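Local atomic coordinates of extracellular ligand-binding receptor (Sphaerobacter thermophilus, PDB entry 4ZPJ), a protein that probably serves as the substrate-binding component of an ABC transporter, a member of the leucine-binding protein family that also carries zinc ions in the crystal. Residues T128-A133 / T150-Q155; L168-F173 / Q388-T393; M195-A200 / G221-E226; A182-Y187 / R213-Q218; T310-T315 / T406-V411. One frame throughout, in Å; residues are numbered along the deposited sequence.

Contact 1 of 5, residues T128-A133 / T150-Q155; sequences TLSNEA and TNAGLQ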
# COMPACT_ATOMS: atom_id res chain seq x y z
N THR A 128 -2.92 8.56 6.47
CA THR A 128 -3.47 7.25 6.41
C THR A 128 -4.63 7.17 5.43
O THR A 128 -4.63 6.31 4.60
CB THR A 128 -3.87 6.77 7.82
OG1 THR A 128 -2.72 6.85 8.65
CG2 THR A 128 -4.40 5.31 7.82
N LEU A 129 -5.62 8.06 5.52
CA LEU A 129 -6.86 7.92 4.71
C LEU A 129 -6.90 8.88 3.53
O LEU A 129 -6.43 10.04 3.63
CB LEU A 129 -8.10 8.12 5.57
CG LEU A 129 -8.24 7.11 6.73
CD1 LEU A 129 -9.50 7.39 7.53
CD2 LEU A 129 -8.22 5.66 6.26
N SER A 130 -7.47 8.41 2.42
CA SER A 130 -7.61 9.22 1.23
C SER A 130 -8.43 10.44 1.49
O SER A 130 -8.08 11.52 1.00
CB SER A 130 -8.26 8.42 0.08
OG SER A 130 -7.41 7.37 -0.35
N ASN A 131 -9.52 10.32 2.25
CA ASN A 131 -10.26 11.54 2.61
C ASN A 131 -9.41 12.51 3.45
O ASN A 131 -9.55 13.71 3.30
CB ASN A 131 -11.65 11.26 3.24
CG ASN A 131 -11.59 10.42 4.52
OD1 ASN A 131 -10.52 10.13 5.07
ND2 ASN A 131 -12.77 10.02 5.00
N GLU A 132 -8.49 12.01 4.27
CA GLU A 132 -7.62 12.92 5.04
C GLU A 132 -6.63 13.63 4.09
O GLU A 132 -6.40 14.82 4.19
CB GLU A 132 -6.84 12.15 6.12
CG GLU A 132 -7.60 11.84 7.40
CD GLU A 132 -6.88 10.80 8.26
OE1 GLU A 132 -6.04 9.96 7.75
OE2 GLU A 132 -7.19 10.81 9.47
N ALA A 133 -6.09 12.88 3.13
CA ALA A 133 -5.17 13.45 2.11
C ALA A 133 -5.79 14.59 1.30
O ALA A 133 -5.17 15.65 1.11
CB ALA A 133 -4.73 12.36 1.14
N THR A 150 2.61 7.74 3.12
CA THR A 150 2.96 6.34 3.36
C THR A 150 1.78 5.39 3.19
O THR A 150 1.95 4.16 3.22
CB THR A 150 3.59 6.17 4.76
OG1 THR A 150 2.70 6.70 5.76
CG2 THR A 150 4.89 6.97 4.85
N ASN A 151 0.57 5.91 3.00
CA ASN A 151 -0.56 5.00 2.80
C ASN A 151 -1.56 5.49 1.82
O ASN A 151 -1.57 5.00 0.73
CB ASN A 151 -1.22 4.61 4.13
CG ASN A 151 -2.21 3.48 3.96
OD1 ASN A 151 -1.83 2.32 3.62
ND2 ASN A 151 -3.46 3.81 4.06
N ALA A 152 -2.39 6.47 2.18
CA ALA A 152 -3.44 7.03 1.33
C ALA A 152 -3.23 6.82 -0.18
O ALA A 152 -2.39 7.48 -0.78
CB ALA A 152 -3.60 8.51 1.63
N GLY A 153 -4.00 5.93 -0.79
CA GLY A 153 -3.71 5.47 -2.16
C GLY A 153 -4.52 6.22 -3.21
O GLY A 153 -4.43 5.92 -4.42
N LEU A 154 -5.32 7.17 -2.74
CA LEU A 154 -6.06 8.12 -3.62
C LEU A 154 -5.38 8.40 -4.98
O LEU A 154 -4.32 9.05 -5.05
CB LEU A 154 -6.25 9.47 -2.88
CG LEU A 154 -7.14 10.49 -3.58
CD1 LEU A 154 -8.56 9.97 -3.71
CD2 LEU A 154 -7.14 11.85 -2.88
N GLN A 155 -5.99 7.94 -6.05
CA GLN A 155 -5.30 7.94 -7.33
C GLN A 155 -4.92 9.33 -7.78
O GLN A 155 -3.79 9.56 -8.21
CB GLN A 155 -6.13 7.26 -8.42
CG GLN A 155 -5.93 5.74 -8.52
CD GLN A 155 -6.88 5.13 -9.56
OE1 GLN A 155 -7.73 5.84 -10.10
NE2 GLN A 155 -6.76 3.81 -9.82

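Contact 2 of 5, residues L168-F173 / Q388-T393; sequences LFRVSF and QGPVTT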
# COMPACT_ATOMS: atom_id res chain seq x y z
N LEU A 168 4.71 16.95 -2.95
CA LEU A 168 4.08 15.67 -2.59
C LEU A 168 4.75 14.46 -3.24
O LEU A 168 4.90 14.42 -4.44
CB LEU A 168 2.60 15.66 -2.99
CG LEU A 168 1.82 16.88 -2.48
CD1 LEU A 168 0.38 16.87 -3.01
CD2 LEU A 168 1.85 16.93 -0.97
N PHE A 169 5.14 13.52 -2.41
CA PHE A 169 5.70 12.26 -2.82
C PHE A 169 4.86 11.17 -2.24
O PHE A 169 4.35 11.31 -1.12
CB PHE A 169 7.14 12.11 -2.28
CG PHE A 169 8.11 13.14 -2.79
CD1 PHE A 169 8.15 14.42 -2.23
CD2 PHE A 169 8.99 12.83 -3.77
CE1 PHE A 169 9.03 15.39 -2.72
CE2 PHE A 169 9.93 13.77 -4.24
CZ PHE A 169 9.94 15.05 -3.71
N ARG A 170 4.77 10.05 -2.94
CA ARG A 170 4.06 8.91 -2.39
C ARG A 170 4.89 7.67 -2.49
O ARG A 170 5.42 7.36 -3.56
CB ARG A 170 2.72 8.74 -3.12
CG ARG A 170 1.94 7.55 -2.63
CD ARG A 170 0.44 7.85 -2.63
NE ARG A 170 -0.05 7.91 -3.97
CZ ARG A 170 -1.28 8.26 -4.32
NH1 ARG A 170 -2.21 8.61 -3.42
NH2 ARG A 170 -1.60 8.24 -5.61
N VAL A 171 5.04 6.94 -1.37
CA VAL A 171 5.94 5.77 -1.36
C VAL A 171 5.15 4.46 -1.24
O VAL A 171 5.74 3.37 -1.22
CB VAL A 171 6.97 5.80 -0.24
CG1 VAL A 171 7.90 6.99 -0.37
CG2 VAL A 171 6.30 5.83 1.12
N SER A 172 3.83 4.55 -1.10
CA SER A 172 3.01 3.34 -1.00
C SER A 172 2.49 2.84 -2.39
O SER A 172 3.06 1.92 -3.03
CB SER A 172 1.87 3.62 -0.03
OG SER A 172 1.14 4.76 -0.43
N PHE A 173 1.47 3.48 -2.89
CA PHE A 173 0.90 3.04 -4.15
C PHE A 173 -0.16 4.05 -4.50
O PHE A 173 -0.64 4.77 -3.62
CB PHE A 173 0.23 1.64 -4.03
CG PHE A 173 -0.59 1.47 -2.80
CD1 PHE A 173 -1.92 1.86 -2.78
CD2 PHE A 173 -0.05 0.95 -1.64
CE1 PHE A 173 -2.70 1.75 -1.64
CE2 PHE A 173 -0.82 0.85 -0.48
CZ PHE A 173 -2.14 1.24 -0.49
N GLN A 388 5.76 11.65 -8.98
CA GLN A 388 6.40 11.49 -7.66
C GLN A 388 5.73 10.41 -6.85
O GLN A 388 5.81 10.40 -5.63
CB GLN A 388 6.50 12.80 -6.92
CG GLN A 388 7.36 13.76 -7.71
CD GLN A 388 7.79 14.99 -6.98
OE1 GLN A 388 8.70 15.68 -7.42
NE2 GLN A 388 7.12 15.31 -5.90
N GLY A 389 5.12 9.45 -7.54
CA GLY A 389 4.60 8.24 -6.93
C GLY A 389 5.69 7.21 -7.16
O GLY A 389 6.77 7.53 -7.68
N PRO A 390 5.44 5.97 -6.73
CA PRO A 390 6.46 4.93 -6.75
C PRO A 390 6.65 4.26 -8.06
O PRO A 390 5.69 4.00 -8.75
CB PRO A 390 5.89 3.88 -5.79
CG PRO A 390 4.92 4.57 -4.96
CD PRO A 390 4.29 5.57 -5.90
N VAL A 391 7.90 4.01 -8.41
CA VAL A 391 8.29 3.18 -9.52
C VAL A 391 9.04 2.03 -8.81
O VAL A 391 10.14 2.19 -8.30
CB VAL A 391 9.23 3.91 -10.48
CG1 VAL A 391 9.71 2.99 -11.59
CG2 VAL A 391 8.53 5.10 -11.13
N THR A 392 8.42 0.86 -8.76
CA THR A 392 8.84 -0.18 -7.84
C THR A 392 8.55 -1.60 -8.35
O THR A 392 7.89 -1.80 -9.39
CB THR A 392 8.14 0.10 -6.51
OG1 THR A 392 8.80 -0.61 -5.47
CG2 THR A 392 6.54 -0.20 -6.55
N THR A 393 9.04 -2.59 -7.63
CA THR A 393 8.92 -3.97 -8.04
C THR A 393 7.63 -4.49 -7.40
O THR A 393 7.46 -4.37 -6.20
CB THR A 393 10.19 -4.76 -7.63
OG1 THR A 393 11.33 -4.28 -8.37
CG2 THR A 393 10.05 -6.28 -7.88

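Contact 3 of 5, residues M195-A200 / G221-E226; sequences MVLHAA and GEIVDE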
# COMPACT_ATOMS: atom_id res chain seq x y z
N MSE A 195 -13.46 -11.72 -17.32
CA MSE A 195 -13.46 -11.73 -15.84
C MSE A 195 -14.58 -10.92 -15.26
O MSE A 195 -15.10 -10.04 -15.92
CB MSE A 195 -12.12 -11.25 -15.29
CG MSE A 195 -11.03 -12.28 -15.55
SE MSE A 195 -9.34 -11.93 -14.65
CE MSE A 195 -10.00 -11.72 -12.79
N VAL A 196 -14.95 -11.30 -14.02
CA VAL A 196 -15.86 -10.56 -13.15
C VAL A 196 -15.05 -9.85 -12.08
O VAL A 196 -14.06 -10.41 -11.54
CB VAL A 196 -16.84 -11.49 -12.42
CG1 VAL A 196 -17.72 -10.74 -11.44
CG2 VAL A 196 -17.73 -12.17 -13.43
N LEU A 197 -15.48 -8.64 -11.75
CA LEU A 197 -14.83 -7.84 -10.73
C LEU A 197 -15.74 -7.64 -9.54
O LEU A 197 -16.94 -7.42 -9.70
CB LEU A 197 -14.47 -6.47 -11.28
CG LEU A 197 -13.61 -6.35 -12.53
CD1 LEU A 197 -13.26 -4.88 -12.77
CD2 LEU A 197 -12.36 -7.18 -12.32
N HIS A 198 -15.17 -7.64 -8.35
CA HIS A 198 -15.91 -7.41 -7.17
C HIS A 198 -15.13 -6.59 -6.19
O HIS A 198 -13.94 -6.82 -6.01
CB HIS A 198 -16.27 -8.76 -6.55
CG HIS A 198 -16.72 -8.66 -5.14
ND1 HIS A 198 -17.93 -8.11 -4.80
CD2 HIS A 198 -16.11 -9.00 -3.98
CE1 HIS A 198 -18.08 -8.17 -3.50
NE2 HIS A 198 -16.99 -8.69 -2.97
N ALA A 199 -15.79 -5.63 -5.55
CA ALA A 199 -15.16 -4.85 -4.49
C ALA A 199 -16.09 -4.36 -3.45
O ALA A 199 -17.29 -4.19 -3.69
CB ALA A 199 -14.45 -3.64 -5.06
N ALA A 200 -15.52 -4.04 -2.29
CA ALA A 200 -16.24 -3.27 -1.29
C ALA A 200 -16.57 -1.93 -1.92
O ALA A 200 -15.79 -1.41 -2.73
CB ALA A 200 -15.37 -3.05 -0.06
N GLY A 221 -8.26 -8.71 -22.69
CA GLY A 221 -9.32 -9.42 -21.97
C GLY A 221 -10.60 -8.61 -21.94
O GLY A 221 -10.65 -7.47 -22.37
N GLU A 222 -11.67 -9.18 -21.43
CA GLU A 222 -12.89 -8.37 -21.25
C GLU A 222 -13.53 -8.60 -19.86
O GLU A 222 -13.41 -9.66 -19.29
CB GLU A 222 -13.88 -8.51 -22.46
CG GLU A 222 -14.15 -7.17 -23.23
CD GLU A 222 -13.29 -6.86 -24.49
OE1 GLU A 222 -12.89 -5.68 -24.69
OE2 GLU A 222 -13.04 -7.76 -25.34
N ILE A 223 -14.13 -7.53 -19.34
CA ILE A 223 -14.82 -7.52 -18.07
C ILE A 223 -16.30 -7.63 -18.36
O ILE A 223 -16.86 -6.77 -19.03
CB ILE A 223 -14.58 -6.19 -17.31
CG1 ILE A 223 -13.08 -5.99 -17.08
CG2 ILE A 223 -15.37 -6.15 -15.99
CD1 ILE A 223 -12.42 -7.09 -16.31
N VAL A 224 -16.93 -8.68 -17.85
CA VAL A 224 -18.32 -8.94 -18.08
C VAL A 224 -19.28 -8.30 -17.03
O VAL A 224 -20.43 -8.05 -17.36
CB VAL A 224 -18.58 -10.48 -18.17
CG1 VAL A 224 -17.67 -11.13 -19.22
CG2 VAL A 224 -18.41 -11.17 -16.81
N ASP A 225 -18.86 -8.10 -15.78
CA ASP A 225 -19.72 -7.43 -14.76
C ASP A 225 -18.88 -6.94 -13.60
O ASP A 225 -17.79 -7.44 -13.40
CB ASP A 225 -20.83 -8.36 -14.19
CG ASP A 225 -22.07 -7.56 -13.64
OD1 ASP A 225 -21.92 -6.35 -13.41
OD2 ASP A 225 -23.19 -8.12 -13.46
N GLU A 226 -19.40 -5.95 -12.87
CA GLU A 226 -18.84 -5.46 -11.61
C GLU A 226 -19.90 -5.66 -10.54
O GLU A 226 -21.04 -5.27 -10.72
CB GLU A 226 -18.52 -3.96 -11.67
CG GLU A 226 -17.62 -3.52 -12.83
CD GLU A 226 -17.18 -2.04 -12.75
OE1 GLU A 226 -16.47 -1.57 -13.68
OE2 GLU A 226 -17.54 -1.31 -11.78

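Contact 4 of 5, residues A182-Y187 / R213-Q218; sequences AADYAY and RSRFEQ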
# COMPACT_ATOMS: atom_id res chain seq x y z
N ALA A 182 -1.50 -8.34 -11.71
CA ALA A 182 -2.19 -9.62 -11.61
C ALA A 182 -3.14 -9.81 -12.75
O ALA A 182 -3.46 -10.94 -13.11
CB ALA A 182 -2.92 -9.76 -10.27
N ALA A 183 -3.53 -8.73 -13.40
CA ALA A 183 -4.41 -8.82 -14.55
C ALA A 183 -3.60 -9.24 -15.76
O ALA A 183 -4.07 -10.05 -16.56
CB ALA A 183 -5.05 -7.48 -14.82
N ASP A 184 -2.39 -8.72 -15.88
CA ASP A 184 -1.45 -9.26 -16.90
C ASP A 184 -1.19 -10.72 -16.68
O ASP A 184 -1.22 -11.49 -17.61
CB ASP A 184 -0.12 -8.49 -16.90
CG ASP A 184 -0.32 -7.05 -17.30
OD1 ASP A 184 -0.58 -6.77 -18.49
OD2 ASP A 184 -0.34 -6.19 -16.42
N TYR A 185 -0.92 -11.10 -15.44
CA TYR A 185 -0.68 -12.49 -15.13
C TYR A 185 -1.88 -13.36 -15.49
O TYR A 185 -1.71 -14.44 -16.03
CB TYR A 185 -0.40 -12.65 -13.64
CG TYR A 185 0.13 -14.00 -13.26
CD1 TYR A 185 1.47 -14.33 -13.48
CD2 TYR A 185 -0.71 -14.96 -12.72
CE1 TYR A 185 1.96 -15.57 -13.13
CE2 TYR A 185 -0.24 -16.21 -12.38
CZ TYR A 185 1.11 -16.52 -12.62
OH TYR A 185 1.61 -17.75 -12.28
N ALA A 186 -3.08 -12.87 -15.20
CA ALA A 186 -4.33 -13.61 -15.49
C ALA A 186 -4.48 -13.88 -16.99
O ALA A 186 -4.90 -14.98 -17.40
CB ALA A 186 -5.53 -12.82 -15.00
N TYR A 187 -4.20 -12.85 -17.79
CA TYR A 187 -4.30 -12.94 -19.24
C TYR A 187 -3.14 -13.75 -19.82
O TYR A 187 -3.37 -14.74 -20.54
CB TYR A 187 -4.29 -11.56 -19.90
CG TYR A 187 -4.66 -11.63 -21.37
CD1 TYR A 187 -3.70 -11.85 -22.37
CD2 TYR A 187 -5.97 -11.48 -21.78
CE1 TYR A 187 -4.08 -11.91 -23.72
CE2 TYR A 187 -6.34 -11.54 -23.10
CZ TYR A 187 -5.40 -11.77 -24.06
OH TYR A 187 -5.81 -11.81 -25.35
N ARG A 213 -9.35 -3.57 -14.47
CA ARG A 213 -10.01 -3.52 -15.77
C ARG A 213 -9.09 -2.99 -16.86
O ARG A 213 -8.98 -3.55 -17.97
CB ARG A 213 -11.21 -2.58 -15.68
CG ARG A 213 -11.85 -2.26 -17.02
CD ARG A 213 -12.95 -1.20 -16.92
NE ARG A 213 -14.16 -1.68 -16.24
CZ ARG A 213 -15.13 -2.39 -16.81
NH1 ARG A 213 -16.19 -2.76 -16.10
NH2 ARG A 213 -15.05 -2.74 -18.10
N SER A 214 -8.48 -1.86 -16.56
CA SER A 214 -7.63 -1.16 -17.52
C SER A 214 -6.51 -2.06 -18.02
O SER A 214 -6.36 -2.21 -19.22
CB SER A 214 -7.06 0.10 -16.87
OG SER A 214 -6.09 0.68 -17.69
N ARG A 215 -5.76 -2.70 -17.13
CA ARG A 215 -4.72 -3.62 -17.58
C ARG A 215 -5.26 -4.85 -18.24
O ARG A 215 -4.63 -5.39 -19.15
CB ARG A 215 -3.86 -4.15 -16.42
CG ARG A 215 -3.03 -3.16 -15.66
CD ARG A 215 -1.97 -2.49 -16.49
NE ARG A 215 -0.99 -3.41 -17.04
CZ ARG A 215 0.10 -3.00 -17.69
NH1 ARG A 215 0.31 -1.71 -17.85
NH2 ARG A 215 0.96 -3.89 -18.19
N PHE A 216 -6.41 -5.35 -17.76
CA PHE A 216 -6.91 -6.62 -18.29
C PHE A 216 -7.39 -6.30 -19.64
O PHE A 216 -7.21 -7.10 -20.55
CB PHE A 216 -7.99 -7.25 -17.37
CG PHE A 216 -8.42 -8.65 -17.74
CD1 PHE A 216 -7.54 -9.70 -17.70
CD2 PHE A 216 -9.73 -8.92 -18.09
CE1 PHE A 216 -7.93 -11.00 -18.05
CE2 PHE A 216 -10.16 -10.21 -18.42
CZ PHE A 216 -9.26 -11.25 -18.40
N GLU A 217 -7.97 -5.12 -19.82
CA GLU A 217 -8.52 -4.72 -21.12
C GLU A 217 -7.40 -4.43 -22.13
O GLU A 217 -7.51 -4.82 -23.27
CB GLU A 217 -9.48 -3.51 -21.02
CG GLU A 217 -10.85 -3.92 -20.51
CD GLU A 217 -11.87 -2.79 -20.44
OE1 GLU A 217 -11.51 -1.63 -20.65
OE2 GLU A 217 -13.02 -3.09 -20.15
N GLN A 218 -6.36 -3.76 -21.69
CA GLN A 218 -5.19 -3.54 -22.54
C GLN A 218 -4.53 -4.81 -23.00
O GLN A 218 -4.03 -4.83 -24.10
CB GLN A 218 -4.15 -2.71 -21.80
CG GLN A 218 -4.62 -1.28 -21.63
CD GLN A 218 -3.65 -0.36 -20.90
OE1 GLN A 218 -2.64 -0.78 -20.32
NE2 GLN A 218 -3.96 0.95 -20.96
O HOH W 1 -1.82 -5.09 -19.82

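Contact 5 of 5, residues T310-T315 / T406-V411; sequences TAYNDT and TYANIV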
# COMPACT_ATOMS: atom_id res chain seq x y z
N THR A 310 5.94 -9.20 0.63
CA THR A 310 5.71 -10.32 1.53
C THR A 310 7.03 -10.59 2.21
O THR A 310 8.07 -10.52 1.57
CB THR A 310 5.32 -11.59 0.74
OG1 THR A 310 5.35 -12.73 1.58
CG2 THR A 310 6.28 -11.84 -0.52
N ALA A 311 6.96 -10.92 3.52
CA ALA A 311 8.05 -11.35 4.33
C ALA A 311 8.80 -12.61 3.84
O ALA A 311 9.97 -12.88 4.25
CB ALA A 311 7.54 -11.51 5.75
N TYR A 312 8.18 -13.35 2.93
CA TYR A 312 8.85 -14.54 2.34
C TYR A 312 9.62 -14.24 1.06
O TYR A 312 9.99 -15.17 0.35
CB TYR A 312 7.85 -15.69 2.13
CG TYR A 312 7.31 -16.16 3.49
CD1 TYR A 312 7.98 -17.14 4.27
CD2 TYR A 312 6.24 -15.49 4.06
CE1 TYR A 312 7.50 -17.47 5.54
CE2 TYR A 312 5.76 -15.83 5.32
CZ TYR A 312 6.40 -16.80 6.06
OH TYR A 312 5.87 -17.06 7.30
N ASN A 313 9.89 -12.96 0.78
CA ASN A 313 10.59 -12.64 -0.43
C ASN A 313 12.02 -13.16 -0.26
O ASN A 313 12.59 -13.05 0.83
CB ASN A 313 10.55 -11.15 -0.70
CG ASN A 313 10.99 -10.78 -2.09
OD1 ASN A 313 10.99 -11.60 -3.01
ND2 ASN A 313 11.41 -9.54 -2.25
N ASP A 314 12.59 -13.74 -1.31
CA ASP A 314 13.82 -14.51 -1.13
C ASP A 314 15.00 -13.67 -1.53
O ASP A 314 15.83 -14.09 -2.32
CB ASP A 314 13.78 -15.88 -1.91
CG ASP A 314 13.60 -15.72 -3.46
OD1 ASP A 314 13.10 -14.64 -3.88
OD2 ASP A 314 13.88 -16.71 -4.26
N THR A 315 15.10 -12.47 -0.99
CA THR A 315 16.20 -11.58 -1.31
C THR A 315 16.86 -11.18 -0.05
O THR A 315 16.20 -11.15 1.00
CB THR A 315 15.75 -10.29 -2.01
OG1 THR A 315 14.95 -9.48 -1.12
CG2 THR A 315 14.98 -10.63 -3.34
N THR A 406 2.00 -22.67 9.22
CA THR A 406 1.91 -21.26 8.93
C THR A 406 1.53 -21.06 7.48
O THR A 406 2.04 -21.78 6.59
CB THR A 406 3.26 -20.57 9.19
OG1 THR A 406 3.62 -20.69 10.57
CG2 THR A 406 3.23 -19.10 8.80
N TYR A 407 0.71 -20.03 7.25
CA TYR A 407 0.27 -19.58 5.93
C TYR A 407 1.16 -18.47 5.45
O TYR A 407 1.49 -17.62 6.20
CB TYR A 407 -1.18 -19.10 6.00
CG TYR A 407 -2.11 -20.25 6.23
CD1 TYR A 407 -2.42 -21.10 5.20
CD2 TYR A 407 -2.67 -20.49 7.50
CE1 TYR A 407 -3.28 -22.16 5.38
CE2 TYR A 407 -3.55 -21.57 7.71
CZ TYR A 407 -3.84 -22.40 6.64
OH TYR A 407 -4.69 -23.48 6.78
N ALA A 408 1.58 -18.53 4.19
CA ALA A 408 2.65 -17.64 3.72
C ALA A 408 2.29 -17.16 2.34
O ALA A 408 1.89 -17.96 1.53
CB ALA A 408 3.97 -18.46 3.62
N ASN A 409 2.52 -15.90 2.03
CA ASN A 409 2.51 -15.45 0.61
C ASN A 409 3.85 -15.67 -0.07
O ASN A 409 4.83 -15.01 0.29
CB ASN A 409 2.16 -13.98 0.53
CG ASN A 409 0.69 -13.75 0.72
OD1 ASN A 409 -0.12 -14.12 -0.13
ND2 ASN A 409 0.34 -13.14 1.81
N ILE A 410 3.89 -16.59 -1.02
CA ILE A 410 5.13 -17.00 -1.66
C ILE A 410 5.23 -16.31 -3.02
O ILE A 410 4.25 -16.26 -3.80
CB ILE A 410 5.20 -18.53 -1.77
CG1 ILE A 410 5.11 -19.17 -0.38
CG2 ILE A 410 6.48 -18.98 -2.51
CD1 ILE A 410 6.27 -18.93 0.56
N VAL A 411 6.41 -15.77 -3.31
CA VAL A 411 6.61 -15.04 -4.56
C VAL A 411 6.77 -15.97 -5.75
O VAL A 411 7.65 -16.83 -5.73
CB VAL A 411 7.82 -14.12 -4.48
CG1 VAL A 411 8.07 -13.43 -5.81
CG2 VAL A 411 7.60 -13.07 -3.40
O HOH W 2 3.21 -13.57 3.60
O HOH W 3 8.86 -16.06 -1.77

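Contact 1 of 5, residues T128-A133 / T150-Q155
The flat carboxamide of Asn151 meets Thr128 with its edge: ND2 gives a hydrogen bond to the backbone O of Thr128 at 2.8 Å, the oxygen lies within 2° of the amide plane, and the donor arrives in the carbonyl plane on a lone pair. With CG anti to the backbone N (chi1 -169°), the amide swings across to that carbonyl, while OD1 has a weak bond to Asn70. Beyond it, Ala152 CB lies 4.0 Å from Ala133 CB. Ser130 OG accepts a weak, bent bond from the backbone N of Leu154 at 3.2 Å, and the same hydroxyl lies 3.5 Å from Leu154 CB. At the start of the helix, the Leu129 backbone N donates to Glu132 OE1, met on its anti side at 3.0 Å. Leu129 is the N-cap of helix 130-142, and the loop and helix start after strand 123-126 meet the loop after the parallel strand 147-149, as in the Rossmann-like lobes of type I periplasmic binding proteins.

Contact 2 of 5, residues L168-F173 / Q388-T393
Gln388 and Phe169 both set CG anti to the carbonyl carbon (chi1 -61° and -63°), and the glutamine chain then runs extended, which lays its amide flat over the phenyl ring. NE2 sits 3.4 Å above the ring plane, over its centre, with the amide and ring planes 16° apart in a stack. The same NE2 donates to Leu168 O at 2.8 Å; the carbonyl oxygen lies in the amide plane, but the donor stands well above the carbonyl plane and uses no lone pair. Pro166 O is a further acceptor for NE2. Two residues after Leu168, Arg170 N donates to Gln388 O at 2.9 Å, and Phe169 CA approaches that oxygen at 3.4 Å. Past Gly389, the Pro390 ring turns toward the first strand, CD and CG each 3.2 Å from Arg170 O, and CG 3.7 Å from Val171 C. With an alanine at Gln388, Leu168 O would probably lose this donor and one face of the Phe169 ring its amide cover. Strand 168-170, at the edge of the six-stranded sheet, is thereby met by the start of strand 390-401 from the antiparallel sheet. In this buried junction Gln388 O is met by a main-chain N-H, and the side-chain amide's N-H groups serve two carbonyls, Leu168 O and Pro166 O, while its face lies on the Phe169 ring.

Contact 3 of 5, residues M195-A200 / G221-E226
Leu197 reaches over Ile223 from the neighbouring strand, and its atoms can be taken in order. CB lies 4.1 Å from Asp225 O; CG, anti to the carbonyl carbon at chi1 -56°, settles 3.9 Å from Ile223 CG2. The two side chains cross at about a right angle, CD1 lying by Ile223 CG2 and CD2 4.0 Å from Ile223 CD1. Val196, which points to the other face of the sheet from Leu197, brings CG2 to 3.6 Å from Val224 CG2, again roughly at right angles. The backbones run parallel: Met195 N donates to Glu222 O at 2.9 Å, Val224 N returns a bond to Met195 O at 3.0 Å, and Leu197 N donates to Asp225 O at 3.1 Å, nearly straight at 173°. Met195 is modelled as selenomethionine. Strand 222-229 is the outermost of a four-stranded parallel sheet and 194-200 lies next to it, joined through helix 203-218 in a beta-alpha-beta crossover. That helix covers the face carrying Met195, Ile223 and Glu226, touching them through Phe212, Arg213 and Met209, while helix 237-246 packs on the face of Val196 and Asp225.

Contact 4 of 5, residues A182-Y187 / R213-Q218
Two helices on the Met195 face of the four-stranded parallel sheet, 180-188 and 203-218, pack together here through Asp184 with Arg215 and Ala183 with Phe216. Arg215 NE donates to Asp184 OD2 at 2.9 Å on the syn lone pair, and NH2 adds two weak bonds, to OD2 at 3.2 Å and to OD1. The carboxylate meets the guanidinium at its edge, with the two planes 68° apart, so the salt bridge is not a flat bidentate pair. Bends at chi2 and chi3 fold the arginine chain round to this position. A water lies between Asp184 OD1 and Arg215 O, its approach to OD1 doubtfully short. The short segments cross at -33° with axes 8.2 Å apart, a close approach consistent with the small Ala183, whose CB lies 3.9 Å from both Arg215 CB and Phe216 CB. With a lysine in place of Arg215, lacking NE and the paired NH groups, Asp184 would probably keep at most a single-point partner, and Ser422 O, near the C-terminus, would lose the donor it has in NH1. Phe216, its CG anti to the backbone N, turns its ring edge to Ala183 O, while CE1 comes 4.1 Å from Tyr187 CB. On the sheet side the phenylalanine also touches Met195 and Ile223, whereas Tyr187 forms a cation-pi contact with Arg193.

Contact 5 of 5, residues T310-T315 / T406-V411
Thr310 OG1 is gripped three ways: it donates to Asn409 O at 2.7 Å, in the carbonyl plane and on a lone pair, it accepts from the backbone N of Tyr312 at 3.2 Å in an ST turn, and it takes a hydrogen from a water that also accepts from Asn409 N. OG1 stands anti to the backbone N (chi1 169°), which faces it to strand 407-418 and places CG2 between the backbone N and the carbonyl carbon, 3.4 Å from Val411 CG2, a tight contact. Thr310 to Asn313 form a type I beta turn in the loop after strand 304-307, laid against strand 407-418, which pairs through its backbone with strand 390-401 of the antiparallel sheet. Tyr312 carries the apolar part. Ala408 CB sits over one ring face, 3.7 Å from the centroid and 14° off the normal, a CH-pi contact, and Ile410 CD1 comes 3.9 Å from the tyrosine CB. Out at the phenol end, OH lies 3.7 Å from Thr406 CG2. A second water bridges Tyr312 O and Val411 N. Asn313 OD1 accepts from Arg414 NH2 and ND2 donates to Pro377 O, with OD1 also 3.7 Å from Val411 CG2.

Contact 2 is a buried contact; the other four are partly buried, with contact 3 reaching out to an exposed edge strand. Contacts 1 and 2 adjoin, since Arg170 NH1 of the latter binds Ala152 O and Leu154 O of the former. Helix 203-218, one partner in contact 4, connects the two strands of contact 3, and the two contacts are joined by the salt bridge of Arg213 with Glu226. Contacts 2 and 5 touch neighbouring strands of one antiparallel sheet without meeting. Chemistry follows place: strand ladder and aliphatic side chains in contact 3, a salt bridge between helices in contact 4, amide and hydroxyl bonds to backbone carbonyls in contacts 1, 2 and 5.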